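Local coordinates for protein MtVAO615 (PDB 6F72) that binds FAD through two covalent links and is probably an oxidoreductase that reacts rapidly with molecular oxygen when reduced, its natural substrate being still unknown, at residues D495-A499 and E500-P504; S440-P443 and A444-P447; C28-L31 and P32-A36; R538-R541 and V542-Y546. All coordinates share one frame; numbering follows the deposited sequence.

Overall arrangement
Along the chain the contacts come in the order interaction 3, interaction 2, interaction 1, interaction 4, and all are local. Only interactions 1 and 2 touch: with centres 13 Å apart, Y497, A498 and L502 of helix 488-508 pack on V442 and F445 of the loop between helix 426-439 and strand 448-452, joining two elements beside the large antiparallel sheet. Interaction 4, on helix 536-546 in the berberine-bridge-enzyme-like region, lies on the opposite side of the chain's centre from interaction 2, with 39 Å between centres. Interaction 3, near the N-terminus, is 29 Å from interaction 4 between centres; bonds from C28 to C572 and from D34 to R570 tie it to the C-terminal end.

Interaction 1: D495-A499 and E500-P504; sequences DRYAA and ETLQP
One face of the Y497 ring looks onto the backbone N of L502, while T501 reaches the same ring obliquely, its CG2 lying 3.6 Å from Y497 CE1. L502 adds its CB, which sits 3.8 Å from Y497 CE2. The ring swings forward over the next turn because CG is anti to the backbone N (chi1 169°). F445, in the loop after helix 426-439, meets the ring with the planes at about 65°. The other pair of flat groups is looser: R496 and E500 run side by side, yet R496 NE stays 4.5 Å from E500 OE2, too far for a salt bridge, and OE2 rests instead 3.5 Å from R496 CB. Between E500 and L502 helix 488-508 widens into a pi-type turn. Y497 O takes two donors, T501 N at 3.0 Å in a bent bond and L502 N at 2.9 Å in a straighter one, and A498 O then accepts Q503 N at 2.9 Å, five residues on. P504 has no N-H to continue the pattern; its CD lies 3.2 Å from A499 O, and the axes of the two halves diverge by 30°. With an alanine in place of Y497, T501 CG2 and L502 CB would probably lose their shared packing surface, and F445 the ring it leans on. Q503 NE2 bonds D507 on the same helix and S415 O of strand 412-419.

Interaction 2: S440-P443 and A444-P447; sequences SQVP and AFSP
V442 and F445 meet in a tight local turn within the loop that leads from helix 426-439 to strand 448-452. The turn is closed by F445 N, which donates to V442 O at 2.9 Å; the donor stands above the carbonyl plane, 43° out of it, so the bond is reasonably short but not aimed at a lone pair. The two side chains leave the turn side by side and point the same way. V442 CG1, anti to its own backbone N (chi1 -167°), comes obliquely to the F445 ring and lies 3.7 Å from CD1, making a small apolar patch on one side of the turn. S446 CB packs 3.6 Å from V442 O, where the chain folds back. There S446 passes close to S440, with their CA atoms 5.1 Å apart, but the two hydroxyls do not bond directly. A water joins them: it donates to S440 OG at 2.7 Å and lies 2.8 Å from S446 OG. S440 OG is also hydrogen-bonded to F436 O in the preceding helix, which probably helps to hold the hydroxyl. Outside the loop, F445 packs on F412 and N414 of strand 412-419, while the A444 backbone bonds to S481. A cis peptide before P447 then turns the chain into strand 448-452. The result is a type I beta turn, V442 to F445, with a proline in its second position, set in a helix-to-strand connection beside the seven-stranded antiparallel sheet.

Interaction 3: C28-L31 and P32-A36; sequences CRVL and PGDAA
L31 and D34 make the tight part of this contact, gripping each other twice. L31 N donates to D34 OD2 at 2.8 Å, and D34 N returns a bond to L31 O at 3.0 Å, so both polar backbone atoms of L31 are held by one residue. The side chain can do this because D34 CG lies beside its own backbone N (chi1 -67°), which brings the carboxylate back over the turn. L31 N meets OD2 from above the carboxylate plane, 70° out of it, and V30 CA lies 3.4 Å from this oxygen. OD2 has a further partner in R570, which forms a salt bridge to it and also binds R29 O; the arginine's positive charge probably helps to keep the aspartate ionised. With an alanine at this position, L31 N would probably lose its acceptor and R570 its salt-bridge partner, leaving the arginine freer to move. The outer side is looser. V30 CG1 touches A36 CB at 3.9 Å, a light apolar contact, A36 being exposed. P32 and G33 form the exposed tip, and P32 leans on W37 and S125. G33 has a positive phi (107°), and at its backbone angles a side chain would jam against the carbonyl O of P32. Just before the turn, C28 is joined by a disulfide to C572, so the N-terminal loop is stitched to the C-terminal end by both covalent and ionic links. This is a type II beta turn from L31 to D34, with the Pro-Gly pair at its two central positions.

Interaction 4: R538-R541 and V542-Y546; sequences RLLR and VKKKY
R538 O accepts V542 N at 3.0 Å and L539 O accepts K543 N at 2.9 Å, and the same four-residue step, from K544 back to L540 and from K545 back to R541, carries the alpha-helix on. Across the two segments the side chains of L540 and K544 touch. K544 CG is anti to the carbonyl carbon (chi1 -76°) and the chain is extended beyond it, so it runs past L540 O and crosses the leucine at a slant, leaving NZ 3.5 Å from L540 CD2. That end contact puts an ammonium group against a methyl; it is packing, not a polar bond. V542 lies deeper, with CG2 3.3 Å from R538 O, the carbonyl that its own N also binds. R541 bends at chi3 and brings one guanidinium face back over R538 CA, 3.6 Å above the plane and offset toward the rim. On the following turn K545 CG covers one face of the Y546 ring in a similar offset way. The ends of K543 and K545 reach partners beyond the helix: K543 NZ forms a salt bridge with D547 and bonds F552 O and T285 O, the K543 side chain being about 10 Å from the bound FAD, while K545 NZ forms a salt bridge with D273, which also binds Y546 OH. Helix 536-546, within the berberine-bridge-enzyme-like region, thus packs L539, V542 and Y546 on helix 272-278, where W276 receives R538 in a cation-pi contact.

Interaction 1: D495-A499 and E500-P504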
loop_
_atom_site.group_PDB
_atom_site.type_symbol
_atom_site.label_atom_id
_atom_site.label_comp_id
_atom_site.label_asym_id
_atom_site.label_seq_id
_atom_site.Cartn_x
_atom_site.Cartn_y
_atom_site.Cartn_z
ATOM N N ASP A 495 4.219 -11.540 14.545
ATOM C CA ASP A 495 4.119 -11.889 13.126
ATOM C C ASP A 495 3.209 -13.127 12.899
ATOM O O ASP A 495 2.245 -13.055 12.104
ATOM C CB ASP A 495 5.532 -12.100 12.547
ATOM C CG ASP A 495 5.644 -11.714 11.086
ATOM O OD1 ASP A 495 4.818 -10.902 10.604
ATOM O OD2 ASP A 495 6.590 -12.212 10.425
ATOM N N ARG A 496 3.498 -14.235 13.588
ATOM C CA ARG A 496 2.692 -15.457 13.454
ATOM C C ARG A 496 1.278 -15.312 14.020
ATOM O O ARG A 496 0.313 -15.833 13.426
ATOM C CB ARG A 496 3.393 -16.691 14.029
ATOM C CG ARG A 496 4.666 -17.087 13.276
ATOM C CD ARG A 496 5.337 -18.309 13.894
ATOM N NE ARG A 496 5.448 -18.207 15.360
ATOM C CZ ARG A 496 6.491 -17.710 16.038
ATOM N NH1 ARG A 496 7.577 -17.265 15.419
ATOM N NH2 ARG A 496 6.439 -17.668 17.357
ATOM N N TYR A 497 1.149 -14.598 15.142
ATOM C CA TYR A 497 -0.167 -14.218 15.663
ATOM C C TYR A 497 -1.021 -13.517 14.595
ATOM O O TYR A 497 -2.191 -13.881 14.404
ATOM C CB TYR A 497 -0.074 -13.344 16.921
ATOM C CG TYR A 497 -1.410 -12.736 17.304
ATOM C CD1 TYR A 497 -2.399 -13.503 17.948
ATOM C CD2 TYR A 497 -1.699 -11.402 16.997
ATOM C CE1 TYR A 497 -3.639 -12.943 18.268
ATOM C CE2 TYR A 497 -2.916 -10.830 17.323
ATOM C CZ TYR A 497 -3.888 -11.598 17.935
ATOM O OH TYR A 497 -5.093 -11.005 18.237
ATOM N N ALA A 498 -0.453 -12.523 13.906
ATOM C CA ALA A 498 -1.239 -11.769 12.935
ATOM C C ALA A 498 -1.751 -12.678 11.798
ATOM O O ALA A 498 -2.942 -12.683 11.508
ATOM C CB ALA A 498 -0.457 -10.583 12.390
ATOM N N ALA A 499 -0.840 -13.471 11.227
ATOM C CA ALA A 499 -1.110 -14.352 10.095
ATOM C C ALA A 499 -2.069 -15.500 10.400
ATOM O O ALA A 499 -2.962 -15.769 9.602
ATOM C CB ALA A 499 0.191 -14.908 9.540
ATOM N N GLU A 500 -1.880 -16.177 11.530
ATOM C CA GLU A 500 -2.563 -17.440 11.752
ATOM C C GLU A 500 -3.658 -17.419 12.817
ATOM O O GLU A 500 -4.420 -18.381 12.933
ATOM C CB GLU A 500 -1.564 -18.597 11.918
ATOM C CG GLU A 500 -0.781 -18.637 13.215
ATOM C CD GLU A 500 0.629 -19.169 13.022
ATOM O OE1 GLU A 500 1.081 -19.295 11.868
ATOM O OE2 GLU A 500 1.293 -19.462 14.020
ATOM N N THR A 501 -3.773 -16.300 13.528
ATOM C CA THR A 501 -4.805 -16.117 14.535
ATOM C C THR A 501 -5.671 -14.914 14.231
ATOM O O THR A 501 -6.885 -15.066 14.079
ATOM C CB THR A 501 -4.225 -16.062 15.984
ATOM O OG1 THR A 501 -3.516 -17.270 16.246
ATOM C CG2 THR A 501 -5.322 -15.915 17.036
ATOM N N LEU A 502 -5.079 -13.728 14.150
ATOM C CA LEU A 502 -5.887 -12.528 13.974
ATOM C C LEU A 502 -6.584 -12.458 12.591
ATOM O O LEU A 502 -7.805 -12.226 12.529
ATOM C CB LEU A 502 -5.103 -11.251 14.278
ATOM C CG LEU A 502 -5.888 -9.935 14.161
ATOM C CD1 LEU A 502 -7.071 -9.861 15.116
ATOM C CD2 LEU A 502 -4.982 -8.754 14.379
ATOM N N GLN A 503 -5.830 -12.668 11.504
ATOM C CA GLN A 503 -6.427 -12.648 10.171
ATOM C C GLN A 503 -7.545 -13.703 9.978
ATOM O O GLN A 503 -8.626 -13.322 9.522
ATOM C CB GLN A 503 -5.374 -12.691 9.040
ATOM C CG GLN A 503 -5.938 -12.473 7.640
ATOM C CD GLN A 503 -6.486 -11.077 7.426
ATOM O OE1 GLN A 503 -5.727 -10.119 7.380
ATOM N NE2 GLN A 503 -7.814 -10.956 7.279
ATOM N N PRO A 504 -7.303 -15.005 10.315
ATOM C CA PRO A 504 -8.424 -15.963 10.204
ATOM C C PRO A 504 -9.655 -15.641 11.070
ATOM O O PRO A 504 -10.790 -15.980 10.674
ATOM C CB PRO A 504 -7.786 -17.298 10.616
ATOM C CG PRO A 504 -6.356 -17.141 10.201
ATOM C CD PRO A 504 -6.040 -15.725 10.599
#

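Interaction 2: S440-P443 and A444-P447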
loop_
_atom_site.group_PDB
_atom_site.type_symbol
_atom_site.label_atom_id
_atom_site.label_comp_id
_atom_site.label_asym_id
_atom_site.label_seq_id
_atom_site.Cartn_x
_atom_site.Cartn_y
_atom_site.Cartn_z
ATOM N N SER A 440 -10.146 -4.989 19.654
ATOM C CA SER A 440 -9.959 -3.931 20.655
ATOM C C SER A 440 -9.370 -4.405 22.004
ATOM O O SER A 440 -8.953 -3.580 22.815
ATOM C CB SER A 440 -11.277 -3.193 20.894
ATOM O OG SER A 440 -11.716 -2.545 19.718
ATOM N N GLN A 441 -9.330 -5.721 22.232
ATOM C CA GLN A 441 -8.750 -6.295 23.464
ATOM C C GLN A 441 -7.275 -6.655 23.279
ATOM O O GLN A 441 -6.581 -7.002 24.256
ATOM C CB GLN A 441 -9.541 -7.529 23.974
ATOM C CG GLN A 441 -11.050 -7.365 24.136
ATOM C CD GLN A 441 -11.455 -6.040 24.755
ATOM O OE1 GLN A 441 -11.081 -5.726 25.881
ATOM N NE2 GLN A 441 -12.223 -5.255 24.012
ATOM N N VAL A 442 -6.814 -6.576 22.032
ATOM C CA VAL A 442 -5.442 -6.916 21.665
ATOM C C VAL A 442 -4.660 -5.586 21.575
ATOM O O VAL A 442 -4.758 -4.885 20.565
ATOM C CB VAL A 442 -5.389 -7.730 20.334
ATOM C CG1 VAL A 442 -4.013 -8.343 20.127
ATOM C CG2 VAL A 442 -6.441 -8.834 20.313
ATOM N N PRO A 443 -3.890 -5.226 22.635
ATOM C CA PRO A 443 -3.335 -3.853 22.752
ATOM C C PRO A 443 -2.334 -3.426 21.660
ATOM O O PRO A 443 -2.239 -2.222 21.342
ATOM C CB PRO A 443 -2.685 -3.849 24.147
ATOM C CG PRO A 443 -3.296 -5.007 24.857
ATOM C CD PRO A 443 -3.503 -6.045 23.797
ATOM N N ALA A 444 -1.610 -4.384 21.081
ATOM C CA ALA A 444 -0.730 -4.083 19.940
ATOM C C ALA A 444 -1.477 -3.779 18.608
ATOM O O ALA A 444 -0.901 -3.210 17.678
ATOM C CB ALA A 444 0.276 -5.208 19.751
ATOM N N PHE A 445 -2.756 -4.146 18.536
ATOM C CA PHE A 445 -3.546 -4.023 17.312
ATOM C C PHE A 445 -4.738 -3.070 17.447
ATOM O O PHE A 445 -5.553 -2.943 16.511
ATOM C CB PHE A 445 -4.006 -5.408 16.854
ATOM C CG PHE A 445 -2.888 -6.296 16.364
ATOM C CD1 PHE A 445 -2.078 -6.999 17.263
ATOM C CD2 PHE A 445 -2.662 -6.455 15.003
ATOM C CE1 PHE A 445 -1.054 -7.824 16.805
ATOM C CE2 PHE A 445 -1.648 -7.292 14.538
ATOM C CZ PHE A 445 -0.839 -7.972 15.440
ATOM N N SER A 446 -4.811 -2.380 18.587
ATOM C CA SER A 446 -5.885 -1.432 18.901
ATOM C C SER A 446 -5.283 -0.059 19.259
ATOM O O SER A 446 -4.246 -0.033 19.902
ATOM C CB SER A 446 -6.738 -1.978 20.047
ATOM O OG SER A 446 -7.706 -1.040 20.500
ATOM N N PRO A 447 -5.860 1.072 18.820
ATOM C CA PRO A 447 -6.971 1.133 17.848
ATOM C C PRO A 447 -6.529 0.717 16.449
ATOM O O PRO A 447 -5.349 0.410 16.234
ATOM C CB PRO A 447 -7.372 2.617 17.853
ATOM C CG PRO A 447 -6.172 3.347 18.373
ATOM C CD PRO A 447 -5.490 2.411 19.322
HETATM O O HOH W 1 -9.652 -1.253 18.534
#

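Interaction 3: C28-L31 and P32-A36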
loop_
_atom_site.group_PDB
_atom_site.type_symbol
_atom_site.label_atom_id
_atom_site.label_comp_id
_atom_site.label_asym_id
_atom_site.label_seq_id
_atom_site.Cartn_x
_atom_site.Cartn_y
_atom_site.Cartn_z
ATOM N N CYS A 28 18.457 -22.735 -8.428
ATOM C CA CYS A 28 18.252 -21.666 -7.445
ATOM C C CYS A 28 18.885 -20.347 -7.885
ATOM O O CYS A 28 19.856 -20.346 -8.642
ATOM C CB CYS A 28 18.870 -22.071 -6.112
ATOM S SG CYS A 28 18.193 -23.561 -5.349
ATOM N N ARG A 29 18.338 -19.228 -7.408
ATOM C CA ARG A 29 18.966 -17.913 -7.578
ATOM C C ARG A 29 20.259 -17.855 -6.773
ATOM O O ARG A 29 20.326 -18.397 -5.661
ATOM C CB ARG A 29 18.043 -16.787 -7.105
ATOM C CG ARG A 29 16.794 -16.571 -7.936
ATOM C CD ARG A 29 17.109 -16.274 -9.391
ATOM N NE ARG A 29 15.912 -15.857 -10.100
ATOM C CZ ARG A 29 15.778 -15.854 -11.420
ATOM N NH1 ARG A 29 16.773 -16.258 -12.200
ATOM N NH2 ARG A 29 14.634 -15.453 -11.958
ATOM N N VAL A 30 21.272 -17.201 -7.339
ATOM C CA VAL A 30 22.591 -17.087 -6.693
ATOM C C VAL A 30 22.592 -16.065 -5.547
ATOM O O VAL A 30 21.888 -15.046 -5.603
ATOM C CB VAL A 30 23.742 -16.792 -7.702
ATOM C CG1 VAL A 30 23.959 -17.969 -8.652
ATOM C CG2 VAL A 30 23.516 -15.487 -8.460
ATOM N N LEU A 31 23.388 -16.355 -4.519
ATOM C CA LEU A 31 23.491 -15.511 -3.328
ATOM C C LEU A 31 24.923 -15.021 -3.126
ATOM O O LEU A 31 25.858 -15.676 -3.606
ATOM C CB LEU A 31 23.003 -16.282 -2.088
ATOM C CG LEU A 31 21.490 -16.542 -1.958
ATOM C CD1 LEU A 31 21.192 -17.166 -0.599
ATOM C CD2 LEU A 31 20.664 -15.273 -2.138
ATOM N N PRO A 32 25.112 -13.858 -2.442
ATOM C CA PRO A 32 26.500 -13.461 -2.129
ATOM C C PRO A 32 27.167 -14.572 -1.330
ATOM O O PRO A 32 26.546 -15.143 -0.422
ATOM C CB PRO A 32 26.336 -12.192 -1.280
ATOM C CG PRO A 32 24.976 -11.684 -1.620
ATOM C CD PRO A 32 24.139 -12.898 -1.886
ATOM N N GLY A 33 28.392 -14.910 -1.720
ATOM C CA GLY A 33 29.118 -16.044 -1.148
ATOM C C GLY A 33 29.219 -17.235 -2.089
ATOM O O GLY A 33 30.171 -18.013 -1.992
ATOM N N ASP A 34 28.240 -17.382 -2.989
ATOM C CA ASP A 34 28.235 -18.470 -3.982
ATOM C C ASP A 34 29.403 -18.352 -4.952
ATOM O O ASP A 34 29.796 -17.239 -5.325
ATOM C CB ASP A 34 26.939 -18.468 -4.795
ATOM C CG ASP A 34 25.709 -18.812 -3.965
ATOM O OD1 ASP A 34 25.841 -19.020 -2.740
ATOM O OD2 ASP A 34 24.601 -18.869 -4.556
ATOM N N ALA A 35 29.940 -19.501 -5.364
ATOM C CA ALA A 35 30.952 -19.558 -6.413
ATOM C C ALA A 35 30.466 -18.844 -7.683
ATOM O O ALA A 35 31.251 -18.178 -8.356
ATOM C CB ALA A 35 31.328 -20.999 -6.708
ATOM N N ALA A 36 29.166 -18.950 -7.971
ATOM C CA ALA A 36 28.555 -18.356 -9.165
ATOM C C ALA A 36 28.031 -16.912 -9.011
ATOM O O ALA A 36 27.511 -16.350 -9.982
ATOM C CB ALA A 36 27.467 -19.272 -9.714
#

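Interaction 4: R538-R541 and V542-Y546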
loop_
_atom_site.group_PDB
_atom_site.type_symbol
_atom_site.label_atom_id
_atom_site.label_comp_id
_atom_site.label_asym_id
_atom_site.label_seq_id
_atom_site.Cartn_x
_atom_site.Cartn_y
_atom_site.Cartn_z
ATOM N N ARG A 538 -6.935 -16.492 -14.673
ATOM C CA ARG A 538 -6.687 -15.568 -15.783
ATOM C C ARG A 538 -5.452 -14.710 -15.526
ATOM O O ARG A 538 -4.668 -14.467 -16.449
ATOM C CB ARG A 538 -7.891 -14.677 -16.093
ATOM C CG ARG A 538 -7.795 -14.077 -17.488
ATOM C CD ARG A 538 -8.734 -12.911 -17.711
ATOM N NE ARG A 538 -8.283 -12.155 -18.872
ATOM C CZ ARG A 538 -8.705 -10.939 -19.204
ATOM N NH1 ARG A 538 -9.616 -10.314 -18.462
ATOM N NH2 ARG A 538 -8.216 -10.353 -20.293
ATOM N N LEU A 539 -5.300 -14.261 -14.281
ATOM C CA LEU A 539 -4.085 -13.583 -13.830
ATOM C C LEU A 539 -2.851 -14.448 -14.061
ATOM O O LEU A 539 -1.802 -13.942 -14.468
ATOM C CB LEU A 539 -4.218 -13.156 -12.371
ATOM C CG LEU A 539 -5.163 -11.978 -12.112
ATOM C CD1 LEU A 539 -5.546 -11.851 -10.645
ATOM C CD2 LEU A 539 -4.589 -10.661 -12.629
ATOM N N LEU A 540 -2.984 -15.747 -13.823
ATOM C CA LEU A 540 -1.897 -16.697 -14.033
ATOM C C LEU A 540 -1.564 -16.891 -15.508
ATOM O O LEU A 540 -0.390 -17.024 -15.875
ATOM C CB LEU A 540 -2.198 -18.041 -13.360
ATOM C CG LEU A 540 -1.056 -19.053 -13.267
ATOM C CD1 LEU A 540 0.079 -18.565 -12.354
ATOM C CD2 LEU A 540 -1.606 -20.383 -12.773
ATOM N N ARG A 541 -2.595 -16.923 -16.344
ATOM C CA ARG A 541 -2.413 -16.939 -17.796
ATOM C C ARG A 541 -1.675 -15.706 -18.314
ATOM O O ARG A 541 -0.817 -15.839 -19.185
ATOM C CB ARG A 541 -3.742 -17.105 -18.509
ATOM C CG ARG A 541 -4.306 -18.513 -18.415
ATOM C CD ARG A 541 -5.391 -18.744 -19.454
ATOM N NE ARG A 541 -6.553 -17.872 -19.275
ATOM C CZ ARG A 541 -7.587 -18.124 -18.465
ATOM N NH1 ARG A 541 -7.638 -19.219 -17.706
ATOM N NH2 ARG A 541 -8.584 -17.257 -18.404
ATOM N N VAL A 542 -2.016 -14.522 -17.799
ATOM C CA VAL A 542 -1.334 -13.278 -18.192
ATOM C C VAL A 542 0.136 -13.328 -17.723
ATOM O O VAL A 542 1.043 -13.006 -18.485
ATOM C CB VAL A 542 -2.031 -11.999 -17.648
ATOM C CG1 VAL A 542 -1.286 -10.738 -18.087
ATOM C CG2 VAL A 542 -3.474 -11.917 -18.119
ATOM N N LYS A 543 0.345 -13.756 -16.477
ATOM C CA LYS A 543 1.678 -13.941 -15.910
ATOM C C LYS A 543 2.549 -14.870 -16.763
ATOM O O LYS A 543 3.696 -14.526 -17.060
ATOM C CB LYS A 543 1.585 -14.446 -14.454
ATOM C CG LYS A 543 2.888 -14.958 -13.835
ATOM C CD LYS A 543 3.863 -13.842 -13.496
ATOM C CE LYS A 543 4.966 -14.358 -12.589
ATOM N NZ LYS A 543 5.934 -13.258 -12.350
ATOM N N LYS A 544 2.011 -16.025 -17.151
ATOM C CA LYS A 544 2.725 -16.976 -18.020
ATOM C C LYS A 544 2.966 -16.465 -19.445
ATOM O O LYS A 544 3.954 -16.860 -20.087
ATOM C CB LYS A 544 2.007 -18.324 -18.057
ATOM C CG LYS A 544 2.217 -19.140 -16.793
ATOM C CD LYS A 544 1.256 -20.315 -16.749
ATOM C CE LYS A 544 1.553 -21.182 -15.531
ATOM N NZ LYS A 544 0.365 -22.010 -15.172
ATOM N N LYS A 545 2.081 -15.592 -19.926
ATOM C CA LYS A 545 2.269 -14.941 -21.232
ATOM C C LYS A 545 3.454 -13.958 -21.240
ATOM O O LYS A 545 4.337 -14.069 -22.084
ATOM C CB LYS A 545 0.991 -14.236 -21.688
ATOM C CG LYS A 545 1.075 -13.664 -23.098
ATOM C CD LYS A 545 -0.263 -13.115 -23.568
ATOM C CE LYS A 545 -0.078 -12.215 -24.784
ATOM N NZ LYS A 545 -1.399 -11.674 -25.215
ATOM N N TYR A 546 3.452 -13.019 -20.295
ATOM C CA TYR A 546 4.429 -11.915 -20.223
ATOM C C TYR A 546 5.684 -12.193 -19.396
ATOM O O TYR A 546 6.669 -11.432 -19.463
ATOM C CB TYR A 546 3.739 -10.632 -19.740
ATOM C CG TYR A 546 2.731 -10.128 -20.736
ATOM C CD1 TYR A 546 3.133 -9.324 -21.812
ATOM C CD2 TYR A 546 1.374 -10.486 -20.638
ATOM C CE1 TYR A 546 2.218 -8.873 -22.756
ATOM C CE2 TYR A 546 0.442 -10.034 -21.574
ATOM C CZ TYR A 546 0.873 -9.228 -22.633
ATOM O OH TYR A 546 -0.026 -8.774 -23.577
#